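Long-range contacts in extracellular solute-binding protein family 1 (Pseudothermotoga lettingae, PDB 5CI5), which probably serves as the extracellular sugar-binding protein of an ABC transporter and binds alpha-D-tagatopyranose in this structure: residues L140-K145 against N252-N257; G183-K188 against Y245-Y250; A216-E221 against I403-V408; T323-W328 against M343-K348. All coordinates share one frame; numbering follows the deposited sequence.

Interaction 1: L140-K145 against N252-N257; sequences LLLYNK and NMMAQN
The side-chain amide of N144 reaches the C-terminal end of helix 247-255 and gives two hydrogen bonds there. N144 ND2 donates to N257 OD1 at 2.9 Å, and the bond is fairly straight, with 165° at the hydrogen. It arrives in the carbonyl plane of N257, on a lone pair, although the two amide planes are turned 73° apart. A second bond, from N144 ND2 to M254 O at 3.1 Å, is bent and weak. N144 CB also packs on CG of M254, a selenomethionine. M254 SE lies 3.8 Å from L142 CG. The chain then bends at chi3 (-61°), which brings M254 CE within 3.4 Å of L142 O. Further out, N257 N also binds M254 O, within the Schellman motif that ends the helix. N144 is itself an N-cap, and its OD1 accepts from M147 N. Strand 140-144 is the middle one of a three-stranded antiparallel sheet. With an alanine at N144, N257 OD1 would probably lose its donor and helix 145-150 its side-chain cap. One amide thus serves two helix ends: its NH2 group at the close of one, its oxygen at the start of the other.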
loop_
_atom_site.group_PDB
_atom_site.type_symbol
_atom_site.label_atom_id
_atom_site.label_comp_id
_atom_site.label_asym_id
_atom_site.label_seq_id
_atom_site.Cartn_x
_atom_site.Cartn_y
_atom_site.Cartn_z
ATOM N N LEU A 140 8.925 2.287 0.853
ATOM C CA LEU A 140 10.376 2.462 0.780
ATOM C C LEU A 140 10.808 2.727 -0.647
ATOM O O LEU A 140 10.004 2.624 -1.582
ATOM C CB LEU A 140 11.095 1.214 1.298
ATOM C CG LEU A 140 10.768 0.764 2.720
ATOM C CD1 LEU A 140 11.154 -0.689 2.903
ATOM C CD2 LEU A 140 11.487 1.636 3.712
ATOM N N LEU A 141 12.081 3.070 -0.803
ATOM C CA LEU A 141 12.695 3.040 -2.121
ATOM C C LEU A 141 12.965 1.583 -2.488
ATOM O O LEU A 141 13.660 0.876 -1.761
ATOM C CB LEU A 141 13.978 3.844 -2.142
ATOM C CG LEU A 141 14.678 3.945 -3.477
ATOM C CD1 LEU A 141 13.923 4.894 -4.398
ATOM C CD2 LEU A 141 16.126 4.383 -3.308
ATOM N N LEU A 142 12.383 1.168 -3.608
ATOM C CA LEU A 142 12.692 -0.100 -4.287
ATOM C C LEU A 142 13.631 0.199 -5.436
ATOM O O LEU A 142 13.359 1.108 -6.208
ATOM C CB LEU A 142 11.390 -0.734 -4.800
ATOM C CG LEU A 142 11.474 -2.075 -5.519
ATOM C CD1 LEU A 142 11.827 -3.209 -4.558
ATOM C CD2 LEU A 142 10.120 -2.364 -6.202
ATOM N N TYR A 143 14.746 -0.521 -5.545
ATOM C CA TYR A 143 15.688 -0.191 -6.594
ATOM C C TYR A 143 16.437 -1.400 -7.125
ATOM O O TYR A 143 16.541 -2.433 -6.468
ATOM C CB TYR A 143 16.670 0.883 -6.085
ATOM C CG TYR A 143 17.620 0.443 -4.989
ATOM C CD1 TYR A 143 17.225 0.466 -3.648
ATOM C CD2 TYR A 143 18.925 0.047 -5.282
ATOM C CE1 TYR A 143 18.084 0.080 -2.645
ATOM C CE2 TYR A 143 19.794 -0.344 -4.276
ATOM C CZ TYR A 143 19.373 -0.316 -2.965
ATOM O OH TYR A 143 20.227 -0.703 -1.958
ATOM N N ASN A 144 16.976 -1.207 -8.329
ATOM C CA ASN A 144 17.556 -2.245 -9.157
ATOM C C ASN A 144 19.070 -2.106 -9.109
ATOM O O ASN A 144 19.620 -1.120 -9.588
ATOM C CB ASN A 144 17.007 -2.097 -10.586
ATOM C CG ASN A 144 17.520 -3.163 -11.554
ATOM O OD1 ASN A 144 18.704 -3.485 -11.579
ATOM N ND2 ASN A 144 16.613 -3.725 -12.340
ATOM N N LYS A 145 19.742 -3.104 -8.546
ATOM C CA LYS A 145 21.179 -3.035 -8.335
ATOM C C LYS A 145 21.968 -3.030 -9.638
ATOM O O LYS A 145 22.951 -2.286 -9.777
ATOM C CB LYS A 145 21.619 -4.208 -7.473
ATOM C CG LYS A 145 21.244 -4.078 -5.997
ATOM C CD LYS A 145 21.738 -5.313 -5.247
ATOM C CE LYS A 145 22.091 -5.026 -3.809
ATOM N NZ LYS A 145 22.849 -6.184 -3.242
ATOM N N ASN A 252 7.113 -3.860 -12.566
ATOM C CA ASN A 252 7.228 -4.761 -13.694
ATOM C C ASN A 252 8.289 -4.294 -14.692
ATOM O O ASN A 252 9.015 -5.102 -15.258
ATOM C CB ASN A 252 5.853 -4.930 -14.341
ATOM C CG ASN A 252 4.956 -5.850 -13.523
ATOM O OD1 ASN A 252 5.376 -6.934 -13.154
ATOM N ND2 ASN A 252 3.751 -5.394 -13.190
HETATM N N MSE A 253 8.430 -2.986 -14.856
HETATM C CA MSE A 253 9.464 -2.443 -15.729
HETATM C C MSE A 253 10.823 -2.631 -15.085
HETATM O O MSE A 253 11.830 -2.871 -15.781
HETATM C CB MSE A 253 9.207 -0.971 -16.019
HETATM C CG MSE A 253 7.933 -0.745 -16.816
HETATM SE SE MSE A 253 7.557 1.134 -17.033
HETATM C CE MSE A 253 5.770 1.005 -17.775
HETATM N N MSE A 254 10.870 -2.547 -13.761
HETATM C CA MSE A 254 12.123 -2.761 -13.065
HETATM C C MSE A 254 12.619 -4.200 -13.322
HETATM O O MSE A 254 13.817 -4.438 -13.483
HETATM C CB MSE A 254 11.966 -2.486 -11.568
HETATM C CG MSE A 254 13.260 -2.582 -10.827
HETATM SE SE MSE A 254 13.078 -2.132 -8.935
HETATM C CE MSE A 254 12.467 -0.286 -9.128
ATOM N N ALA A 255 11.694 -5.148 -13.360
ATOM C CA ALA A 255 12.036 -6.547 -13.603
ATOM C C ALA A 255 12.615 -6.721 -15.011
ATOM O O ALA A 255 13.298 -7.705 -15.290
ATOM C CB ALA A 255 10.823 -7.412 -13.406
ATOM N N GLN A 256 12.324 -5.778 -15.896
ATOM C CA GLN A 256 12.908 -5.775 -17.231
ATOM C C GLN A 256 14.154 -4.900 -17.322
ATOM O O GLN A 256 14.634 -4.656 -18.414
ATOM C CB GLN A 256 11.904 -5.273 -18.254
ATOM C CG GLN A 256 10.615 -6.087 -18.366
ATOM C CD GLN A 256 9.695 -5.498 -19.419
ATOM O OE1 GLN A 256 9.460 -4.290 -19.436
ATOM N NE2 GLN A 256 9.183 -6.344 -20.314
ATOM N N ASN A 257 14.667 -4.441 -16.182
ATOM C CA ASN A 257 15.800 -3.509 -16.126
ATOM C C ASN A 257 15.582 -2.227 -16.932
ATOM O O ASN A 257 16.505 -1.711 -17.563
ATOM C CB ASN A 257 17.066 -4.246 -16.579
ATOM C CG ASN A 257 17.311 -5.497 -15.767
ATOM O OD1 ASN A 257 17.302 -5.464 -14.539
ATOM N ND2 ASN A 257 17.473 -6.624 -16.449
#

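Interaction 2: G183-K188 against Y245-Y250; sequences GVSGTK and YHEDDY
The ring of Y250 lies flat over G183. G183 CA sits 3.6 Å from the ring centroid and only 13° off the normal, a CH-pi contact. The opposite face of the ring carries H246 O, off its centre. A CB on G183 would run into Y250 CG, and the absence of a side chain lets the backbone come this close. At the far end of the ring Y250 OH donates to V184 O at 2.7 Å, from above the carbonyl plane rather than on a lone pair.

S185 comes next. Its OG is anti to its own carbonyl carbon (chi1 -60°) and accepts from E247 N at 2.9 Å, at the start of helix 247-255. That start is closed by a capping box formed by H246 and D249. H246 N donates to D249 OD2, which lies over one face of the imidazole. H246 ND1 accepts from D248 N at 3.2 Å, in the ring plane. H246 NE2 is bonded to D63, consistent with a link between the two lobes of a sugar-loaded binding protein.

T187 meets the edge of the same imidazole. T187 OG1 is 3.4 Å from H246 CD2, near the ring plane, and is hydrogen-bonded to T189. T187 CG2 rests 3.5 Å from Y245 N. The backbone adds a weak bond from G186 N to Y245 O at 3.5 Å. On the sugar side, the carboxylate of E247 forms a salt bridge with R139 of the tagatose pocket, and D248 OD2 accepts from pocket residue Q32.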
loop_
_atom_site.group_PDB
_atom_site.type_symbol
_atom_site.label_atom_id
_atom_site.label_comp_id
_atom_site.label_asym_id
_atom_site.label_seq_id
_atom_site.Cartn_x
_atom_site.Cartn_y
_atom_site.Cartn_z
ATOM N N GLY A 183 10.505 6.203 -11.152
ATOM C CA GLY A 183 9.120 6.173 -11.585
ATOM C C GLY A 183 8.226 6.962 -10.644
ATOM O O GLY A 183 8.172 6.660 -9.448
ATOM N N VAL A 184 7.511 7.946 -11.202
ATOM C CA VAL A 184 6.566 8.806 -10.478
ATOM C C VAL A 184 5.127 8.361 -10.761
ATOM O O VAL A 184 4.741 8.282 -11.919
ATOM C CB VAL A 184 6.724 10.289 -10.900
ATOM C CG1 VAL A 184 5.689 11.179 -10.239
ATOM C CG2 VAL A 184 8.148 10.796 -10.609
ATOM N N SER A 185 4.348 8.036 -9.726
ATOM C CA SER A 185 2.943 7.640 -9.948
ATOM C C SER A 185 2.094 8.888 -10.116
ATOM O O SER A 185 2.030 9.736 -9.223
ATOM C CB SER A 185 2.402 6.775 -8.802
ATOM O OG SER A 185 3.165 5.588 -8.655
ATOM N N GLY A 186 1.419 8.976 -11.262
ATOM C CA GLY A 186 0.520 10.086 -11.534
ATOM C C GLY A 186 -0.824 9.699 -12.109
ATOM O O GLY A 186 -1.499 10.512 -12.737
ATOM N N THR A 187 -1.210 8.449 -11.893
ATOM C CA THR A 187 -2.508 7.905 -12.285
ATOM C C THR A 187 -3.612 8.315 -11.300
ATOM O O THR A 187 -3.337 8.759 -10.179
ATOM C CB THR A 187 -2.412 6.364 -12.338
ATOM O OG1 THR A 187 -1.755 5.904 -11.138
ATOM C CG2 THR A 187 -1.588 5.908 -13.541
ATOM N N LYS A 188 -4.871 8.144 -11.708
ATOM C CA LYS A 188 -5.984 8.354 -10.780
ATOM C C LYS A 188 -6.209 7.104 -9.920
ATOM O O LYS A 188 -7.260 6.445 -9.961
ATOM C CB LYS A 188 -7.250 8.733 -11.536
ATOM C CG LYS A 188 -7.193 10.117 -12.196
ATOM C CD LYS A 188 -6.992 11.254 -11.164
ATOM C CE LYS A 188 -8.084 11.326 -10.104
ATOM N NZ LYS A 188 -9.400 11.744 -10.661
ATOM N N TYR A 245 1.233 5.686 -15.655
ATOM C CA TYR A 245 1.880 4.598 -14.909
ATOM C C TYR A 245 2.002 4.869 -13.429
ATOM O O TYR A 245 2.098 6.017 -12.994
ATOM C CB TYR A 245 3.280 4.328 -15.479
ATOM C CG TYR A 245 3.256 3.935 -16.949
ATOM C CD1 TYR A 245 2.592 2.792 -17.366
ATOM C CD2 TYR A 245 3.912 4.695 -17.887
ATOM C CE1 TYR A 245 2.576 2.420 -18.695
ATOM C CE2 TYR A 245 3.906 4.344 -19.216
ATOM C CZ TYR A 245 3.224 3.202 -19.623
ATOM O OH TYR A 245 3.204 2.808 -20.962
ATOM N N HIS A 246 2.066 3.787 -12.659
ATOM C CA HIS A 246 2.252 3.879 -11.220
ATOM C C HIS A 246 3.194 2.775 -10.734
ATOM O O HIS A 246 3.695 1.964 -11.533
ATOM C CB HIS A 246 0.896 3.823 -10.475
ATOM C CG HIS A 246 0.060 2.629 -10.814
ATOM N ND1 HIS A 246 0.490 1.339 -10.618
ATOM C CD2 HIS A 246 -1.211 2.545 -11.277
ATOM C CE1 HIS A 246 -0.473 0.502 -10.974
ATOM N NE2 HIS A 246 -1.509 1.207 -11.388
ATOM N N GLU A 247 3.396 2.755 -9.415
ATOM C CA GLU A 247 4.256 1.784 -8.733
ATOM C C GLU A 247 4.262 0.373 -9.307
ATOM O O GLU A 247 5.325 -0.238 -9.402
ATOM C CB GLU A 247 3.847 1.617 -7.273
ATOM C CG GLU A 247 3.991 2.792 -6.379
ATOM C CD GLU A 247 3.486 2.479 -4.978
ATOM O OE1 GLU A 247 2.985 1.356 -4.760
ATOM O OE2 GLU A 247 3.580 3.355 -4.105
ATOM N N ASP A 248 3.085 -0.188 -9.598
ATOM C CA ASP A 248 3.034 -1.594 -9.968
ATOM C C ASP A 248 3.586 -1.772 -11.385
ATOM O O ASP A 248 4.335 -2.717 -11.645
ATOM C CB ASP A 248 1.622 -2.141 -9.856
ATOM C CG ASP A 248 1.076 -2.054 -8.441
ATOM O OD1 ASP A 248 1.834 -2.409 -7.513
ATOM O OD2 ASP A 248 -0.111 -1.686 -8.248
ATOM N N ASP A 249 3.249 -0.840 -12.275
ATOM C CA ASP A 249 3.839 -0.790 -13.605
ATOM C C ASP A 249 5.365 -0.647 -13.509
ATOM O O ASP A 249 6.126 -1.354 -14.187
ATOM C CB ASP A 249 3.246 0.372 -14.398
ATOM C CG ASP A 249 1.745 0.323 -14.461
ATOM O OD1 ASP A 249 1.221 -0.760 -14.782
ATOM O OD2 ASP A 249 1.088 1.350 -14.165
ATOM N N TYR A 250 5.812 0.241 -12.631
ATOM C CA TYR A 250 7.252 0.483 -12.487
ATOM C C TYR A 250 7.975 -0.756 -11.958
ATOM O O TYR A 250 9.122 -0.998 -12.342
ATOM C CB TYR A 250 7.508 1.696 -11.595
ATOM C CG TYR A 250 6.940 2.984 -12.166
ATOM C CD1 TYR A 250 7.009 3.251 -13.529
ATOM C CD2 TYR A 250 6.307 3.932 -11.348
ATOM C CE1 TYR A 250 6.497 4.422 -14.050
ATOM C CE2 TYR A 250 5.781 5.090 -11.865
ATOM C CZ TYR A 250 5.878 5.336 -13.222
ATOM O OH TYR A 250 5.392 6.485 -13.774
#

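Interaction 3: A216-E221 against I403-V408; sequences AFDSPE and IAAENV
The turn leading into helix 220-234 docks on the C-terminal helix 397-413 mainly through one aromatic side chain, in a patch far from the sugar. F217 carries most of the contact. Its chi1 of 60° sets CG between the backbone N and the carbonyl carbon, and the ring then points its outer end at the helix. F217 CZ comes within 3.6 Å of A405 N. On one side of this tip F217 CE1 touches A404 CB at 3.9 Å. On the other, F217 CE2 touches V408 CG2 at 4.0 Å. A404 and V408 are one helical turn apart, and V408 CG2 meets the ring at its edge, near the ring plane. The small side chains of A404 and A405 let the ring reach the helix backbone.

D218 extends the contact next door, with its CB 3.6 Å from A405 CB. Its carboxylate does not join in. D218 OD2 stays 6.3 Å from E406 OE2, a like charge that is paired with K402. D218 is the centre of an inverse gamma turn, in which S219 N makes a weak bond to F217 O. The turn places F217 and D218 side by side on the helix. S219 then caps helix 220-234, with its OG bonded to G222 N.

Other helices complete the surroundings of F217. I383 and M386 of helix 376-391 touch it, as do Y196 and L200 of helix 190-202. An aromatic residue of the loop before helix 220-234 is thus wedged among helices 190-202, 376-391 and 397-413, and the C-terminal helix is packed onto what is probably one lobe of the two-lobed binding-protein fold.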
loop_
_atom_site.group_PDB
_atom_site.type_symbol
_atom_site.label_atom_id
_atom_site.label_comp_id
_atom_site.label_asym_id
_atom_site.label_seq_id
_atom_site.Cartn_x
_atom_site.Cartn_y
_atom_site.Cartn_z
ATOM N N ALA A 216 -3.777 20.143 5.930
ATOM C CA ALA A 216 -2.524 20.711 6.421
ATOM C C ALA A 216 -1.477 20.786 5.307
ATOM O O ALA A 216 -0.435 21.413 5.480
ATOM C CB ALA A 216 -1.993 19.900 7.593
ATOM N N PHE A 217 -1.737 20.158 4.166
ATOM C CA PHE A 217 -0.709 20.063 3.119
ATOM C C PHE A 217 -0.547 21.324 2.276
ATOM O O PHE A 217 0.424 21.410 1.534
ATOM C CB PHE A 217 -0.974 18.869 2.177
ATOM C CG PHE A 217 -2.310 18.922 1.438
ATOM C CD1 PHE A 217 -2.419 19.548 0.212
ATOM C CD2 PHE A 217 -3.447 18.309 1.959
ATOM C CE1 PHE A 217 -3.624 19.568 -0.467
ATOM C CE2 PHE A 217 -4.646 18.349 1.285
ATOM C CZ PHE A 217 -4.733 18.979 0.072
ATOM N N ASP A 218 -1.470 22.288 2.353
ATOM C CA ASP A 218 -1.303 23.561 1.618
ATOM C C ASP A 218 -0.396 24.480 2.441
ATOM O O ASP A 218 -0.843 25.451 3.083
ATOM C CB ASP A 218 -2.647 24.244 1.319
ATOM C CG ASP A 218 -2.506 25.458 0.358
ATOM O OD1 ASP A 218 -1.417 25.670 -0.214
ATOM O OD2 ASP A 218 -3.491 26.211 0.151
ATOM N N SER A 219 0.882 24.111 2.434
ATOM C CA SER A 219 1.924 24.688 3.250
ATOM C C SER A 219 3.153 24.864 2.368
ATOM O O SER A 219 3.222 24.310 1.275
ATOM C CB SER A 219 2.264 23.767 4.403
ATOM O OG SER A 219 2.856 22.555 3.873
ATOM N N PRO A 220 4.154 25.612 2.843
ATOM C CA PRO A 220 5.385 25.688 2.041
ATOM C C PRO A 220 6.010 24.305 1.800
ATOM O O PRO A 220 6.468 24.011 0.671
ATOM C CB PRO A 220 6.284 26.594 2.885
ATOM C CG PRO A 220 5.293 27.487 3.577
ATOM C CD PRO A 220 4.154 26.587 3.944
ATOM N N GLU A 221 5.989 23.458 2.833
ATOM C CA GLU A 221 6.467 22.076 2.733
ATOM C C GLU A 221 5.685 21.290 1.677
ATOM O O GLU A 221 6.275 20.587 0.845
ATOM C CB GLU A 221 6.356 21.353 4.095
ATOM C CG GLU A 221 7.160 21.961 5.213
ATOM C CD GLU A 221 6.339 22.926 6.059
ATOM O OE1 GLU A 221 5.462 23.605 5.488
ATOM O OE2 GLU A 221 6.582 23.005 7.290
ATOM N N ILE A 403 -6.699 24.478 -4.557
ATOM C CA ILE A 403 -7.980 23.837 -4.845
ATOM C C ILE A 403 -8.152 22.545 -4.064
ATOM O O ILE A 403 -9.196 22.303 -3.453
ATOM C CB ILE A 403 -8.119 23.564 -6.347
ATOM C CG1 ILE A 403 -8.322 24.899 -7.071
ATOM C CG2 ILE A 403 -9.296 22.608 -6.617
ATOM C CD1 ILE A 403 -8.237 24.796 -8.558
ATOM N N ALA A 404 -7.120 21.708 -4.069
ATOM C CA ALA A 404 -7.199 20.443 -3.366
ATOM C C ALA A 404 -7.470 20.631 -1.882
ATOM O O ALA A 404 -8.297 19.938 -1.294
ATOM C CB ALA A 404 -5.900 19.639 -3.576
ATOM N N ALA A 405 -6.789 21.582 -1.273
ATOM C CA ALA A 405 -6.937 21.806 0.156
ATOM C C ALA A 405 -8.320 22.375 0.463
ATOM O O ALA A 405 -8.953 21.975 1.431
ATOM C CB ALA A 405 -5.842 22.732 0.670
ATOM N N GLU A 406 -8.781 23.296 -0.368
ATOM C CA GLU A 406 -10.126 23.839 -0.201
ATOM C C GLU A 406 -11.184 22.742 -0.311
ATOM O O GLU A 406 -12.123 22.686 0.487
ATOM C CB GLU A 406 -10.369 24.962 -1.221
ATOM C CG GLU A 406 -9.615 26.235 -0.817
ATOM C CD GLU A 406 -9.621 27.351 -1.852
ATOM O OE1 GLU A 406 -10.044 27.136 -3.005
ATOM O OE2 GLU A 406 -9.180 28.466 -1.494
ATOM N N ASN A 407 -11.015 21.832 -1.265
ATOM C CA ASN A 407 -11.968 20.749 -1.433
ATOM C C ASN A 407 -11.910 19.775 -0.269
ATOM O O ASN A 407 -12.933 19.244 0.175
ATOM C CB ASN A 407 -11.713 20.018 -2.745
ATOM C CG ASN A 407 -12.118 20.834 -3.948
ATOM O OD1 ASN A 407 -12.840 21.830 -3.832
ATOM N ND2 ASN A 407 -11.647 20.425 -5.122
ATOM N N VAL A 408 -10.709 19.515 0.232
ATOM C CA VAL A 408 -10.569 18.643 1.394
ATOM C C VAL A 408 -11.271 19.272 2.609
ATOM O O VAL A 408 -11.947 18.577 3.377
ATOM C CB VAL A 408 -9.090 18.360 1.690
ATOM C CG1 VAL A 408 -8.902 17.764 3.089
ATOM C CG2 VAL A 408 -8.524 17.427 0.630
#

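Interaction 4: T323-W328 against M343-K348; sequences TSFDVW and MDVCKK
The ring of F325 reaches over from helix 325-335 to the short helix 343-348; the two helices pack against each other and are joined in the chain through the short strand 339-340. CG of F325 is anti to the backbone N (chi1 -179°), which carries the ring out to D344, V345 and K348. F325 CD1 lies 3.6 Å from V345 CG2, with the two side chains set at a slant. The carboxylate of D344 is turned 65° from the ring plane, and D344 OD1 lies at the ring edge, in plane. D344 OD2 is 3.6 Å from F325 CD1 but has its charge partner in R342. The side chains of F325 and K348 cross at about a right angle, with K348 CD 4.0 Å from F325 CZ.

Replacing F325 with a serine would probably open a gap beside V345 and leave the K348 chain without its apolar support. V345 also faces the next turn of helix 325-335, where W328 CB touches it. The indole of W328 turns elsewhere, toward the rings of W134 and W331 and to Y135 of the tagatose pocket. The second methyl of V345 meets the backbone of that turn: V345 CG1 lies 3.9 Å from W328 O.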
loop_
_atom_site.group_PDB
_atom_site.type_symbol
_atom_site.label_atom_id
_atom_site.label_comp_id
_atom_site.label_asym_id
_atom_site.label_seq_id
_atom_site.Cartn_x
_atom_site.Cartn_y
_atom_site.Cartn_z
ATOM N N THR A 323 -5.241 -16.034 9.212
ATOM C CA THR A 323 -4.338 -15.208 9.995
ATOM C C THR A 323 -3.709 -16.029 11.122
ATOM O O THR A 323 -3.251 -15.461 12.106
ATOM C CB THR A 323 -5.075 -13.963 10.550
ATOM O OG1 THR A 323 -6.017 -13.488 9.576
ATOM C CG2 THR A 323 -4.094 -12.856 10.843
ATOM N N SER A 324 -3.666 -17.353 10.955
ATOM C CA SER A 324 -3.013 -18.240 11.919
ATOM C C SER A 324 -1.507 -18.307 11.695
ATOM O O SER A 324 -0.987 -17.984 10.626
ATOM C CB SER A 324 -3.589 -19.656 11.853
ATOM O OG SER A 324 -3.258 -20.265 10.612
ATOM N N PHE A 325 -0.811 -18.723 12.737
ATOM C CA PHE A 325 0.631 -18.854 12.695
ATOM C C PHE A 325 1.063 -19.804 11.571
ATOM O O PHE A 325 1.934 -19.463 10.776
ATOM C CB PHE A 325 1.118 -19.342 14.062
ATOM C CG PHE A 325 2.606 -19.495 14.161
ATOM C CD1 PHE A 325 3.428 -18.402 14.362
ATOM C CD2 PHE A 325 3.181 -20.739 14.050
ATOM C CE1 PHE A 325 4.807 -18.553 14.457
ATOM C CE2 PHE A 325 4.555 -20.894 14.141
ATOM C CZ PHE A 325 5.359 -19.790 14.353
ATOM N N ASP A 326 0.474 -21.001 11.504
ATOM C CA ASP A 326 0.948 -21.992 10.535
ATOM C C ASP A 326 0.783 -21.492 9.104
ATOM O O ASP A 326 1.673 -21.678 8.278
ATOM C CB ASP A 326 0.234 -23.331 10.698
ATOM C CG ASP A 326 0.657 -24.065 11.959
ATOM O OD1 ASP A 326 1.730 -23.746 12.505
ATOM O OD2 ASP A 326 -0.073 -24.991 12.380
ATOM N N VAL A 327 -0.352 -20.851 8.823
ATOM C CA VAL A 327 -0.635 -20.372 7.470
ATOM C C VAL A 327 0.350 -19.284 7.093
ATOM O O VAL A 327 0.909 -19.310 5.993
ATOM C CB VAL A 327 -2.103 -19.870 7.334
ATOM C CG1 VAL A 327 -2.314 -19.087 6.055
ATOM C CG2 VAL A 327 -3.057 -21.057 7.393
ATOM N N TRP A 328 0.594 -18.338 7.999
ATOM C CA TRP A 328 1.477 -17.238 7.652
ATOM C C TRP A 328 2.938 -17.691 7.609
ATOM O O TRP A 328 3.691 -17.198 6.789
ATOM C CB TRP A 328 1.295 -16.048 8.594
ATOM C CG TRP A 328 0.591 -14.955 7.880
ATOM C CD1 TRP A 328 -0.727 -14.581 8.033
ATOM C CD2 TRP A 328 1.126 -14.115 6.855
ATOM N NE1 TRP A 328 -1.021 -13.542 7.179
ATOM C CE2 TRP A 328 0.097 -13.240 6.448
ATOM C CE3 TRP A 328 2.372 -14.006 6.253
ATOM C CZ2 TRP A 328 0.287 -12.268 5.463
ATOM C CZ3 TRP A 328 2.560 -13.037 5.284
ATOM C CH2 TRP A 328 1.513 -12.197 4.887
HETATM N N MSE A 343 3.380 -10.683 14.766
HETATM C CA MSE A 343 4.732 -10.467 15.273
HETATM C C MSE A 343 5.493 -11.786 15.369
HETATM O O MSE A 343 6.644 -11.863 14.938
HETATM C CB MSE A 343 4.695 -9.791 16.636
HETATM C CG MSE A 343 4.262 -8.365 16.558
HETATM SE SE MSE A 343 4.520 -7.414 18.223
HETATM C CE MSE A 343 3.063 -8.214 19.198
ATOM N N ASP A 344 4.847 -12.826 15.901
ATOM C CA ASP A 344 5.556 -14.095 16.084
ATOM C C ASP A 344 6.040 -14.660 14.738
ATOM O O ASP A 344 7.162 -15.137 14.669
ATOM C CB ASP A 344 4.724 -15.123 16.859
ATOM C CG ASP A 344 3.304 -15.342 16.317
ATOM O OD1 ASP A 344 2.933 -14.829 15.229
ATOM O OD2 ASP A 344 2.554 -16.081 17.014
ATOM N N VAL A 345 5.260 -14.557 13.660
ATOM C CA VAL A 345 5.747 -15.007 12.360
ATOM C C VAL A 345 6.911 -14.161 11.843
ATOM O O VAL A 345 7.887 -14.694 11.275
ATOM C CB VAL A 345 4.604 -15.011 11.325
ATOM C CG1 VAL A 345 5.098 -15.396 9.971
ATOM C CG2 VAL A 345 3.520 -15.969 11.761
ATOM N N CYS A 346 6.810 -12.844 12.013
ATOM C CA CYS A 346 7.885 -11.958 11.595
ATOM C C CYS A 346 9.191 -12.315 12.299
ATOM O O CYS A 346 10.259 -12.264 11.696
ATOM C CB CYS A 346 7.528 -10.505 11.887
ATOM S SG CYS A 346 6.261 -9.804 10.764
ATOM N N LYS A 347 9.087 -12.690 13.571
ATOM C CA LYS A 347 10.246 -12.874 14.427
ATOM C C LYS A 347 10.817 -14.278 14.281
ATOM O O LYS A 347 12.031 -14.480 14.417
ATOM C CB LYS A 347 9.883 -12.617 15.889
ATOM C CG LYS A 347 9.524 -11.161 16.203
ATOM C CD LYS A 347 8.809 -11.061 17.529
ATOM C CE LYS A 347 8.335 -9.633 17.815
ATOM N NZ LYS A 347 7.612 -9.594 19.128
ATOM N N LYS A 348 9.941 -15.240 14.026
ATOM C CA LYS A 348 10.325 -16.655 14.036
ATOM C C LYS A 348 10.647 -17.163 12.646
ATOM O O LYS A 348 11.329 -18.173 12.519
ATOM C CB LYS A 348 9.238 -17.516 14.658
ATOM C CG LYS A 348 9.084 -17.271 16.169
ATOM C CD LYS A 348 8.112 -18.248 16.797
ATOM C CE LYS A 348 7.947 -18.029 18.287
ATOM N NZ LYS A 348 9.249 -17.844 18.980
#

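Overall arrangement
Interactions 1 and 2 both use helix 247-255. Interaction 2 holds its start and interaction 1 its end. Their centres are about 13 Å apart, and they touch where M253 CE packs on Y245 CE1. Along the chain interaction 2 is nested within interaction 1. Interaction 3 alternates with both: its first segment falls between their segments, and its second follows after both have closed. It joins the C-terminal helix to the loop before helix 220-234, the helix preceding 247-255. Its centre is about 22 Å from that of interaction 2. Interaction 4 is nested inside interaction 3 but lies about 40 Å from it, centre to centre, across the chain's centre. Interactions 2 and 4 also lie on opposite sides of that centre, consistent with a two-lobed sugar-binding protein.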